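Local coordinates for ribosome inactivating type 1 protein (Iris hollandica, PDB 3MVG), which belongs to the type 1 ribosome-inactivating proteins, single-chain plant proteins named for their ability to inactivate ribosomes, at residues 29-32 with 37-40. Sequence-based numbering, arbitrary orientation.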
ATOM      1  N   SER A  29      -1.811 -16.250 -14.783  1.00  9.41           N
ATOM      2  CA  SER A  29      -1.630 -17.571 -15.388  1.00  9.77           C
ATOM      3  C   SER A  29      -1.185 -18.613 -14.378  1.00 10.13           C
ATOM      4  O   SER A  29      -1.104 -19.787 -14.716  1.00 10.60           O
ATOM      5  CB  SER A  29      -0.576 -17.508 -16.489  1.00 10.32           C
ATOM      6  OG  SER A  29       0.728 -17.419 -15.935  1.00 10.27           O
ATOM      7  N   GLY A  30      -0.835 -18.185 -13.169  1.00  9.99           N
ATOM      8  CA  GLY A  30      -0.273 -19.105 -12.179  1.00 10.67           C
ATOM      9  C   GLY A  30       1.243 -19.091 -12.158  1.00 10.85           C
ATOM     10  O   GLY A  30       1.854 -19.302 -11.103  1.00 12.10           O
ATOM     11  N   THR A  31       1.862 -18.865 -13.316  1.00 11.22           N
ATOM     12  CA  THR A  31       3.313 -18.702 -13.405  1.00 11.64           C
ATOM     13  C   THR A  31       3.735 -17.448 -12.643  1.00 11.68           C
ATOM     14  O   THR A  31       3.075 -16.405 -12.711  1.00 11.27           O
ATOM     15  CB  THR A  31       3.780 -18.642 -14.871  1.00 11.77           C
ATOM     16  OG1 THR A  31       3.430 -19.871 -15.519  1.00 12.03           O
ATOM     17  CG2 THR A  31       5.293 -18.434 -14.987  1.00 12.82           C
ATOM     18  N   SER A  32       4.833 -17.586 -11.907  1.00 12.57           N
ATOM     19  CA  SER A  32       5.402 -16.538 -11.077  1.00 13.72           C
ATOM     20  C   SER A  32       6.776 -16.201 -11.643  1.00 13.62           C
ATOM     21  O   SER A  32       7.572 -17.110 -11.913  1.00 14.83           O
ATOM     22  CB  SER A  32       5.552 -17.071  -9.649  1.00 14.24           C
ATOM     23  OG  SER A  32       6.037 -16.085  -8.754  1.00 15.64           O
ATOM     24  N   PRO A  37       3.072 -12.330 -10.409  1.00  9.79           N
ATOM     25  CA  PRO A  37       2.314 -13.167 -11.341  1.00 10.03           C
ATOM     26  C   PRO A  37       2.503 -12.767 -12.798  1.00  9.91           C
ATOM     27  O   PRO A  37       2.489 -11.578 -13.139  1.00  9.84           O
ATOM     28  CB  PRO A  37       0.862 -12.914 -10.935  1.00 10.25           C
ATOM     29  CG  PRO A  37       0.938 -12.561  -9.499  1.00 10.82           C
ATOM     30  CD  PRO A  37       2.198 -11.756  -9.365  1.00 10.25           C
ATOM     31  N   LEU A  38       2.666 -13.777 -13.643  1.00  9.67           N
ATOM     32  CA  LEU A  38       2.754 -13.592 -15.079  1.00  9.94           C
ATOM     33  C   LEU A  38       1.377 -13.790 -15.685  1.00  9.81           C
ATOM     34  O   LEU A  38       0.720 -14.801 -15.428  1.00  9.65           O
ATOM     35  CB  LEU A  38       3.725 -14.621 -15.660  1.00 10.77           C
ATOM     36  CG  LEU A  38       4.072 -14.533 -17.150  1.00 10.90           C
ATOM     37  CD1 LEU A  38       4.802 -13.244 -17.458  1.00 11.56           C
ATOM     38  CD2 LEU A  38       4.927 -15.732 -17.542  1.00 11.82           C
ATOM     39  N   LEU A  39       0.923 -12.824 -16.471  1.00  9.85           N
ATOM     40  CA  LEU A  39      -0.370 -12.952 -17.132  1.00  9.52           C
ATOM     41  C   LEU A  39      -0.286 -13.993 -18.255  1.00  9.99           C
ATOM     42  O   LEU A  39       0.815 -14.315 -18.736  1.00  9.98           O
ATOM     43  CB  LEU A  39      -0.841 -11.587 -17.642  1.00 10.00           C
ATOM     44  CG  LEU A  39      -1.208 -10.600 -16.523  1.00  9.21           C
ATOM     45  CD1 LEU A  39      -1.544  -9.257 -17.108  1.00 10.14           C
ATOM     46  CD2 LEU A  39      -2.374 -11.103 -15.651  1.00 10.03           C
ATOM     47  N   PRO A  40      -1.436 -14.560 -18.656  1.00 10.35           N
ATOM     48  CA  PRO A  40      -1.425 -15.607 -19.683  1.00 11.51           C
ATOM     49  C   PRO A  40      -1.008 -15.116 -21.063  1.00 12.08           C
ATOM     50  O   PRO A  40      -1.020 -13.914 -21.353  1.00 11.57           O
ATOM     51  CB  PRO A  40      -2.874 -16.104 -19.731  1.00 12.20           C
ATOM     52  CG  PRO A  40      -3.659 -15.192 -18.927  1.00 12.81           C
ATOM     53  CD  PRO A  40      -2.775 -14.355 -18.075  1.00 10.48           C
TER
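Ser29 and Thr31 meet Leu38 at the base of a short antiparallel beta hairpin, where an ST turn at Ser29 leads the chain from the end of helix 13-27 into strand 32-33. Two donors of Ser29 grip the carbonyl of Leu38. The backbone N of Ser29 lies 3.0 Å from Leu38 O, with an angle of 157° at the hydrogen, while Ser29 OG gives a shorter bond of 2.7 Å to the same Leu38 O, approaching from above the carbonyl plane. With chi1 at 75° the hydroxyl lies between the backbone N and carbonyl carbon of Ser29, which brings OG to the same oxygen as its own N-H. Ser29 OG also accepts from Thr31 N, 3.2 Å away, so one serine hydroxyl closes the turn and ties it to Leu38, just past strand 36-37. Thr31 then hands on the pairing: its O receives the nearly straight bond from Leu38 N at 2.8 Å, and the CA-H of Pro37 makes a weaker contact with Thr31 O, 3.6 Å from Pro37 CA. Beyond it, Ser32 and Pro37 face each other as a non-hydrogen-bonded pair. Leu38 is buried, packing also on Arg249 and on Gln209 of helix 201-210, and Leu39 O accepts from Arg249 NE, which joins the hairpin base to the C-terminal part of the modelled chain. The side chain of Ser29 also rests its CB on the peptide entering Pro40, 3.8 Å from Pro40 N. Thr31 and Leu38 run side by side in the same direction: CG2 of Thr31 and CG of Leu38 each lie anti to their backbone N (chi1 of Leu38 -175°), CD2 continues Leu38 in extended form, and methyl CG2 of Thr31 lies against methyl CD2 of Leu38 at 3.7 Å.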